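Local coordinates for neutral proteinase inhibitor ScNPI (Streptomyces caespitosus, PDB 4HWX), which inhibits serine proteinases, probably of the subtilisin type, and probably also a peptidase of a second class, likely a metallopeptidase, at residues Val13-Gly18 and Thr23-Thr28; Tyr34-Glu37 and Pro43-Ala46; Gly55-Leu60 and Val90-Thr95. All blocks are in the same frame, centred on the assembly; numbering follows the deposited sequence.

Contact 1: Val13-Gly18 and Thr23-Thr28; sequences VIQGSG and TVLRAT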
loop_
_atom_site.group_PDB
_atom_site.type_symbol
_atom_site.label_atom_id
_atom_site.label_comp_id
_atom_site.label_asym_id
_atom_site.label_seq_id
_atom_site.Cartn_x
_atom_site.Cartn_y
_atom_site.Cartn_z
ATOM N N VAL A 13 -6.935 5.888 -6.683
ATOM C CA VAL A 13 -8.024 6.027 -7.646
ATOM C C VAL A 13 -7.345 6.117 -9.012
ATOM O O VAL A 13 -6.502 6.996 -9.236
ATOM C CB VAL A 13 -8.963 7.217 -7.336
ATOM C CG1 VAL A 13 -10.047 7.343 -8.392
ATOM C CG2 VAL A 13 -9.576 7.103 -5.950
ATOM N N ILE A 14 -7.703 5.180 -9.902
ATOM C CA ILE A 14 -7.108 5.015 -11.214
ATOM C C ILE A 14 -8.085 5.346 -12.355
ATOM O O ILE A 14 -9.240 4.917 -12.341
ATOM C CB ILE A 14 -6.589 3.545 -11.332
ATOM C CG1 ILE A 14 -5.561 3.225 -10.225
ATOM C CG2 ILE A 14 -6.009 3.270 -12.719
ATOM C CD1 ILE A 14 -5.202 1.686 -10.112
ATOM N N GLN A 15 -7.594 6.097 -13.356
ATOM C CA GLN A 15 -8.366 6.406 -14.555
ATOM C C GLN A 15 -8.232 5.199 -15.487
ATOM O O GLN A 15 -7.155 4.975 -16.064
ATOM C CB GLN A 15 -7.852 7.701 -15.208
ATOM C CG GLN A 15 -8.695 8.189 -16.384
ATOM C CD GLN A 15 -8.018 9.356 -17.061
ATOM O OE1 GLN A 15 -8.341 10.523 -16.810
ATOM N NE2 GLN A 15 -7.010 9.070 -17.873
ATOM N N GLY A 16 -9.284 4.385 -15.546
ATOM C CA GLY A 16 -9.299 3.149 -16.324
ATOM C C GLY A 16 -9.777 1.947 -15.528
ATOM O O GLY A 16 -10.316 2.090 -14.425
ATOM N N SER A 17 -9.586 0.745 -16.093
ATOM C CA SER A 17 -10.034 -0.525 -15.494
ATOM C C SER A 17 -8.985 -1.199 -14.580
ATOM O O SER A 17 -9.254 -2.274 -14.047
ATOM C CB SER A 17 -10.446 -1.498 -16.598
ATOM O OG SER A 17 -11.578 -1.001 -17.295
ATOM N N GLY A 18 -7.830 -0.567 -14.397
ATOM C CA GLY A 18 -6.768 -1.104 -13.551
ATOM C C GLY A 18 -5.647 -1.817 -14.291
ATOM O O GLY A 18 -5.006 -2.718 -13.736
ATOM N N THR A 23 -3.286 5.607 -15.686
ATOM C CA THR A 23 -2.900 6.784 -14.913
ATOM C C THR A 23 -3.534 6.748 -13.518
ATOM O O THR A 23 -4.752 6.584 -13.382
ATOM C CB THR A 23 -3.325 8.046 -15.688
ATOM O OG1 THR A 23 -2.604 8.075 -16.922
ATOM C CG2 THR A 23 -3.086 9.341 -14.911
ATOM N N VAL A 24 -2.706 6.939 -12.489
ATOM C CA VAL A 24 -3.162 7.001 -11.102
ATOM C C VAL A 24 -3.519 8.460 -10.871
ATOM O O VAL A 24 -2.645 9.311 -10.960
ATOM C CB VAL A 24 -2.097 6.458 -10.107
ATOM C CG1 VAL A 24 -2.574 6.576 -8.657
ATOM C CG2 VAL A 24 -1.718 5.011 -10.437
ATOM N N LEU A 25 -4.800 8.751 -10.624
ATOM C CA LEU A 25 -5.283 10.121 -10.428
ATOM C C LEU A 25 -4.869 10.673 -9.060
ATOM O O LEU A 25 -4.430 11.819 -8.969
ATOM C CB LEU A 25 -6.834 10.178 -10.584
ATOM C CG LEU A 25 -7.419 9.739 -11.958
ATOM C CD1 LEU A 25 -8.960 9.661 -11.904
ATOM C CD2 LEU A 25 -6.988 10.688 -13.083
ATOM N N ARG A 26 -5.044 9.878 -7.992
ATOM C CA ARG A 26 -4.755 10.354 -6.647
ATOM C C ARG A 26 -4.567 9.178 -5.710
ATOM O O ARG A 26 -5.004 8.067 -6.011
ATOM C CB ARG A 26 -5.879 11.315 -6.138
ATOM C CG ARG A 26 -7.277 10.711 -6.079
ATOM C CD ARG A 26 -8.327 11.792 -5.853
ATOM N NE ARG A 26 -9.665 11.210 -5.774
ATOM C CZ ARG A 26 -10.430 10.948 -6.827
ATOM N NH1 ARG A 26 -10.005 11.236 -8.053
ATOM N NH2 ARG A 26 -11.620 10.393 -6.666
ATOM N N ALA A 27 -3.910 9.423 -4.589
ATOM C CA ALA A 27 -3.638 8.387 -3.604
ATOM C C ALA A 27 -3.462 8.949 -2.214
ATOM O O ALA A 27 -3.038 10.101 -2.071
ATOM C CB ALA A 27 -2.371 7.626 -3.993
ATOM N N THR A 28 -3.738 8.107 -1.179
ATOM C CA THR A 28 -3.482 8.454 0.221
ATOM C C THR A 28 -2.871 7.287 0.992
ATOM O O THR A 28 -3.077 6.122 0.637
ATOM C CB THR A 28 -4.743 8.917 0.974
ATOM O OG1 THR A 28 -5.741 7.904 0.897
ATOM C CG2 THR A 28 -5.273 10.265 0.497
HETATM O O HOH W 1 -5.304 6.133 -17.800
#

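Contact 2: Tyr34-Glu37 and Pro43-Ala46; sequences YTAE and PRAA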
loop_
_atom_site.group_PDB
_atom_site.type_symbol
_atom_site.label_atom_id
_atom_site.label_comp_id
_atom_site.label_asym_id
_atom_site.label_seq_id
_atom_site.Cartn_x
_atom_site.Cartn_y
_atom_site.Cartn_z
ATOM N N TYR A 34 -2.311 3.838 17.912
ATOM C CA TYR A 34 -2.614 4.826 18.961
ATOM C C TYR A 34 -2.989 6.145 18.296
ATOM O O TYR A 34 -3.923 6.822 18.728
ATOM C CB TYR A 34 -1.437 4.996 19.943
ATOM C CG TYR A 34 -1.391 3.863 20.944
ATOM C CD1 TYR A 34 -2.026 3.973 22.178
ATOM C CD2 TYR A 34 -0.815 2.639 20.613
ATOM C CE1 TYR A 34 -2.035 2.914 23.081
ATOM C CE2 TYR A 34 -0.831 1.569 21.504
ATOM C CZ TYR A 34 -1.440 1.710 22.740
ATOM O OH TYR A 34 -1.471 0.648 23.609
ATOM N N THR A 35 -2.293 6.458 17.198
ATOM C CA THR A 35 -2.614 7.595 16.366
ATOM C C THR A 35 -3.183 7.048 15.063
ATOM O O THR A 35 -2.913 5.906 14.669
ATOM C CB THR A 35 -1.389 8.498 16.121
ATOM O OG1 THR A 35 -0.353 7.712 15.542
ATOM C CG2 THR A 35 -0.882 9.179 17.396
ATOM N N ALA A 36 -3.999 7.855 14.424
ATOM C CA ALA A 36 -4.538 7.599 13.107
ATOM C C ALA A 36 -3.909 8.657 12.269
ATOM O O ALA A 36 -4.114 9.844 12.556
ATOM C CB ALA A 36 -6.055 7.701 13.120
ATOM N N GLU A 37 -3.044 8.267 11.312
ATOM C CA GLU A 37 -2.335 9.279 10.515
ATOM C C GLU A 37 -2.041 8.838 9.094
ATOM O O GLU A 37 -2.213 7.671 8.744
ATOM C CB GLU A 37 -1.016 9.692 11.204
ATOM C CG GLU A 37 -0.105 8.538 11.591
ATOM C CD GLU A 37 1.111 8.994 12.368
ATOM O OE1 GLU A 37 2.070 9.492 11.735
ATOM O OE2 GLU A 37 1.094 8.878 13.613
ATOM N N PRO A 43 -8.183 10.653 8.838
ATOM C CA PRO A 43 -7.597 9.344 9.181
ATOM C C PRO A 43 -8.384 8.480 10.166
ATOM O O PRO A 43 -8.608 7.313 9.852
ATOM C CB PRO A 43 -6.225 9.689 9.749
ATOM C CG PRO A 43 -5.923 11.035 9.243
ATOM C CD PRO A 43 -7.222 11.744 9.097
ATOM N N ARG A 44 -8.792 9.019 11.334
ATOM C CA ARG A 44 -9.522 8.195 12.304
ATOM C C ARG A 44 -10.840 7.672 11.732
ATOM O O ARG A 44 -11.142 6.494 11.915
ATOM C CB ARG A 44 -9.752 8.928 13.634
ATOM C CG ARG A 44 -10.279 7.980 14.723
ATOM C CD ARG A 44 -9.241 6.955 15.137
ATOM N NE ARG A 44 -8.248 7.550 16.034
ATOM C CZ ARG A 44 -7.204 6.898 16.530
ATOM N NH1 ARG A 44 -6.987 5.635 16.200
ATOM N NH2 ARG A 44 -6.370 7.506 17.364
ATOM N N ALA A 45 -11.598 8.526 11.017
ATOM C CA ALA A 45 -12.865 8.137 10.395
ATOM C C ALA A 45 -12.664 7.002 9.351
ATOM O O ALA A 45 -13.474 6.060 9.304
ATOM C CB ALA A 45 -13.526 9.347 9.753
ATOM N N ALA A 46 -11.567 7.071 8.553
ATOM C CA ALA A 46 -11.221 6.028 7.570
ATOM C C ALA A 46 -10.848 4.711 8.311
ATOM O O ALA A 46 -11.343 3.651 7.940
ATOM C CB ALA A 46 -10.064 6.503 6.692
#

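Contact 3: Gly55-Leu60 and Val90-Thr95; sequences GELNRL and VAWKHT. With ACT (acetate ion), chain E.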
loop_
_atom_site.group_PDB
_atom_site.type_symbol
_atom_site.label_atom_id
_atom_site.label_comp_id
_atom_site.label_asym_id
_atom_site.label_seq_id
_atom_site.Cartn_x
_atom_site.Cartn_y
_atom_site.Cartn_z
ATOM N N GLY A 55 -12.581 -6.718 7.586
ATOM C CA GLY A 55 -11.624 -7.190 6.585
ATOM C C GLY A 55 -12.156 -7.476 5.189
ATOM O O GLY A 55 -11.373 -7.816 4.297
ATOM N N GLU A 56 -13.490 -7.385 4.983
ATOM C CA GLU A 56 -14.077 -7.628 3.666
ATOM C C GLU A 56 -14.412 -6.268 3.059
ATOM O O GLU A 56 -15.488 -5.716 3.300
ATOM C CB GLU A 56 -15.298 -8.581 3.743
ATOM C CG GLU A 56 -15.957 -8.850 2.387
ATOM C CD GLU A 56 -15.008 -9.180 1.245
ATOM O OE1 GLU A 56 -14.686 -8.271 0.436
ATOM O OE2 GLU A 56 -14.547 -10.345 1.199
ATOM N N LEU A 57 -13.467 -5.716 2.277
ATOM C CA LEU A 57 -13.587 -4.372 1.717
ATOM C C LEU A 57 -14.712 -4.203 0.704
ATOM O O LEU A 57 -15.049 -3.063 0.403
ATOM C CB LEU A 57 -12.253 -3.864 1.152
ATOM C CG LEU A 57 -11.347 -3.201 2.212
ATOM C CD1 LEU A 57 -10.896 -4.192 3.298
ATOM C CD2 LEU A 57 -10.121 -2.588 1.570
ATOM N N ASN A 58 -15.380 -5.285 0.267
ATOM C CA ASN A 58 -16.577 -5.112 -0.578
ATOM C C ASN A 58 -17.678 -4.404 0.244
ATOM O O ASN A 58 -18.588 -3.814 -0.329
ATOM C CB ASN A 58 -17.096 -6.459 -1.099
ATOM C CG ASN A 58 -16.363 -6.984 -2.299
ATOM O OD1 ASN A 58 -15.598 -6.279 -2.960
ATOM N ND2 ASN A 58 -16.596 -8.249 -2.609
ATOM N N ARG A 59 -17.579 -4.477 1.592
ATOM C CA ARG A 59 -18.507 -3.828 2.527
ATOM C C ARG A 59 -18.336 -2.296 2.530
ATOM O O ARG A 59 -19.172 -1.612 3.117
ATOM C CB ARG A 59 -18.381 -4.404 3.955
ATOM C CG ARG A 59 -18.928 -5.820 4.024
ATOM C CD ARG A 59 -18.772 -6.493 5.370
ATOM N NE ARG A 59 -19.115 -7.910 5.247
ATOM C CZ ARG A 59 -18.693 -8.879 6.055
ATOM N NH1 ARG A 59 -17.900 -8.599 7.084
ATOM N NH2 ARG A 59 -19.056 -10.134 5.840
ATOM N N LEU A 60 -17.285 -1.752 1.855
ATOM C CA LEU A 60 -17.107 -0.293 1.699
ATOM C C LEU A 60 -18.166 0.243 0.709
ATOM O O LEU A 60 -18.486 1.422 0.726
ATOM C CB LEU A 60 -15.685 0.078 1.211
ATOM C CG LEU A 60 -14.518 -0.162 2.185
ATOM C CD1 LEU A 60 -13.200 0.177 1.545
ATOM C CD2 LEU A 60 -14.678 0.634 3.469
ATOM N N VAL A 90 -3.926 -7.131 2.679
ATOM C CA VAL A 90 -5.072 -6.647 1.902
ATOM C C VAL A 90 -4.578 -6.259 0.495
ATOM O O VAL A 90 -3.597 -5.555 0.382
ATOM C CB VAL A 90 -5.784 -5.447 2.612
ATOM C CG1 VAL A 90 -6.846 -4.795 1.708
ATOM C CG2 VAL A 90 -6.401 -5.872 3.950
ATOM N N ALA A 91 -5.268 -6.729 -0.544
ATOM C CA ALA A 91 -5.049 -6.440 -1.963
ATOM C C ALA A 91 -6.425 -6.464 -2.573
ATOM O O ALA A 91 -6.986 -7.542 -2.812
ATOM C CB ALA A 91 -4.113 -7.474 -2.594
ATOM N N TRP A 92 -7.049 -5.281 -2.654
ATOM C CA TRP A 92 -8.438 -5.159 -3.096
ATOM C C TRP A 92 -8.583 -4.087 -4.159
ATOM O O TRP A 92 -7.867 -3.083 -4.144
ATOM C CB TRP A 92 -9.343 -4.839 -1.888
ATOM C CG TRP A 92 -10.814 -4.673 -2.185
ATOM C CD1 TRP A 92 -11.760 -5.660 -2.223
ATOM C CD2 TRP A 92 -11.509 -3.440 -2.427
ATOM N NE1 TRP A 92 -12.998 -5.123 -2.481
ATOM C CE2 TRP A 92 -12.876 -3.758 -2.605
ATOM C CE3 TRP A 92 -11.118 -2.088 -2.467
ATOM C CZ2 TRP A 92 -13.847 -2.780 -2.852
ATOM C CZ3 TRP A 92 -12.087 -1.116 -2.674
ATOM C CH2 TRP A 92 -13.437 -1.465 -2.857
ATOM N N LYS A 93 -9.515 -4.311 -5.090
ATOM C CA LYS A 93 -9.841 -3.321 -6.109
ATOM C C LYS A 93 -11.311 -3.448 -6.519
ATOM O O LYS A 93 -11.940 -4.484 -6.293
ATOM C CB LYS A 93 -8.911 -3.406 -7.334
ATOM C CG LYS A 93 -9.055 -4.684 -8.163
ATOM C CD LYS A 93 -8.110 -4.668 -9.362
ATOM C CE LYS A 93 -8.121 -5.979 -10.115
ATOM N NZ LYS A 93 -7.094 -6.011 -11.195
ATOM N N HIS A 94 -11.845 -2.383 -7.114
ATOM C CA HIS A 94 -13.208 -2.347 -7.658
ATOM C C HIS A 94 -13.253 -1.321 -8.749
ATOM O O HIS A 94 -12.785 -0.206 -8.536
ATOM C CB HIS A 94 -14.282 -2.050 -6.591
ATOM C CG HIS A 94 -15.674 -2.295 -7.093
ATOM N ND1 HIS A 94 -16.300 -3.525 -6.921
ATOM C CD2 HIS A 94 -16.500 -1.479 -7.798
ATOM C CE1 HIS A 94 -17.494 -3.402 -7.488
ATOM N NE2 HIS A 94 -17.660 -2.194 -8.032
ATOM N N THR A 95 -13.799 -1.702 -9.914
ATOM C CA THR A 95 -13.951 -0.831 -11.093
ATOM C C THR A 95 -15.407 -0.367 -11.206
ATOM O O THR A 95 -16.322 -1.187 -11.166
ATOM C CB THR A 95 -13.502 -1.554 -12.377
ATOM O OG1 THR A 95 -12.149 -1.967 -12.220
ATOM C CG2 THR A 95 -13.609 -0.667 -13.631
HETATM C C ACT E . -21.008 -1.589 -9.051
HETATM O O ACT E . -21.933 -1.934 -9.819
HETATM O OXT ACT E . -19.967 -1.131 -9.509
HETATM C CH3 ACT E . -21.173 -1.755 -7.560
HETATM O O HOH W 2 -14.595 -5.399 -5.771
#

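Contact 1: Val13-Gly18 and Thr23-Thr28
Arg26 sets out with CG wedged between its backbone N and carbonyl carbon (chi1 59°) and then runs extended to NE, which lays the chain beside Val13, both side chains pointing the same way. Val13 turns CG1 anti to its own N (chi1 178°), and this methyl sits over one face of the guanidinium, 3.5 Å above the plane and toward its rim; CG1 is 3.8 Å from Arg26 NH2. NE is held by a bond to the O of Phe114, the C-terminal residue, while Met102 of helix 99-105 packs on both Val13 and Arg26. Were this arginine an alanine, the cover over Val13 would probably be lost and Phe114 O left without its NE-H donor. Strands 8-15 and 23-32 form an antiparallel beta hairpin, interrupted here by a classic bulge in which two residues, Leu25 and Arg26, stand opposite the single Val13. Val13 O takes a bond from Leu25 N at 2.8 Å and a weak one from Arg26 N at 3.5 Å, and Val13 N donates to Arg26 O at 3.0 Å. Past the bulge, Gln15 N bonds to Thr23 O (2.9 Å), and the side chain of Leu25 crosses that of Gln15 at about a right angle, CD2 lying 3.8 Å from Gln15 CB. Ile14 and Val24 form a non-hydrogen-bonded pair on the face away from Val13 and Arg26, with Ile14 CG1 4.2 Å from Val24 CG2. Ile14 packs on Arg89, and Val24 on Gly87, of the second subunit. At the turn end of the hairpin, a water accepts from Thr23 N and donates to Gln15 O, bridging the two strands.

Contact 2: Tyr34-Glu37 and Pro43-Ala46
Ala36 and Arg44 meet through van der Waals packing, the methyl of Ala36 pressing against both the backbone of the first turn of helix 43-52 and the arginine's flat end. Ala36 CB lies 3.5 Å from Arg44 N and sits over one face of the guanidinium, offset toward its rim. Pro43 supplies the apolar pair: its CB is 3.9 Å from Ala36 CB and 3.5 Å from Ala36 O, and beyond the contact the proline rests on Leu30 of strand 23-32. The arginine reaches this place by folding back, with bends at chi2 (68°) and chi3 (78°) that carry CD, NE and CZ past the alanine methyl. Hydrogen bonding across the contact comes from the tip of Arg44, where NH2 donates to Tyr34 O at 2.9 Å. The acceptor lies in the guanidinium plane, yet the donor stands about 45° out of the carbonyl plane, away from the lone-pair directions. NH1 bonds to the carbonyl of Ala33, so two successive carbonyls fix the rotation of the group. Within 34-37, Thr35 OG1 donates to the anti lone pair of Glu37 OE2 at 2.7 Å, tying the loop to the short strand 36-37. A cationic group thus bonds uncharged carbonyls at its edge and covers a methyl with its face, joining the loop before strand 36-37 to the start of the helix without a salt bridge across the contact.

Contact 3: Gly55-Leu60 and Val90-Thr95
Trp92 of strand 88-96 meets Leu57 and Asn58 of the 3-10 turn 57-60. Trp92 CB lies 4.2 Å from Leu57 CD2, and the next atom, CG, is anti to the backbone N (chi1 180°), which carries the indole out under the turn. CG and CD2 both lie 3.7 Å from Leu57 CB, whose CH-pi contact falls almost on the normal of the five-membered ring, 3.6 Å from its centroid. Further out, NE1 gives a nearly straight bond (167°) to Asn58 OD1 at 2.9 Å. The oxygen lies in the ring plane, but the donor stands well above the amide's carbonyl plane. At the far rim CZ2 comes within 3.5 Å of Leu57 O. Beside the ring, Leu57 CD2 meets Val90 CG1 tip to tip, and Ala81 of strand 77-82 touches both Leu57 and Trp92. Asn58 OD1 also accepts from a water shared with Lys93 O and His94 ND1; His94 NE2 holds an acetate, probably from the crystallisation liquor. Face and edge contacts together fix the indole's tilt and satisfy its N-H, joining the long loop before strand 77-82 to the sheet.

Overall arrangement
All three contacts reach the same antiparallel sheet of the subtilisin inhibitor fold. Its strands run 36-37, 23-32, 8-15, 77-82, 88-96, which places contact 2 at one edge, contact 1 next to it and contact 3 beyond strand 77-82. Contacts 1 and 3 have centres 15 Å apart and meet where Ser17 O and Thr95 OG1 form a weak hydrogen bond; Thr95 OG1 also bonds to Thr78. Contact 2 touches neither: its nearest atoms are about 7 Å from contact 1 and about 6 Å from contact 3. It lies near His4, seen to bind zinc in a structure of this protein though no zinc is bound to this chain here; the side chains of His4 and Tyr34 are about 9 Å apart.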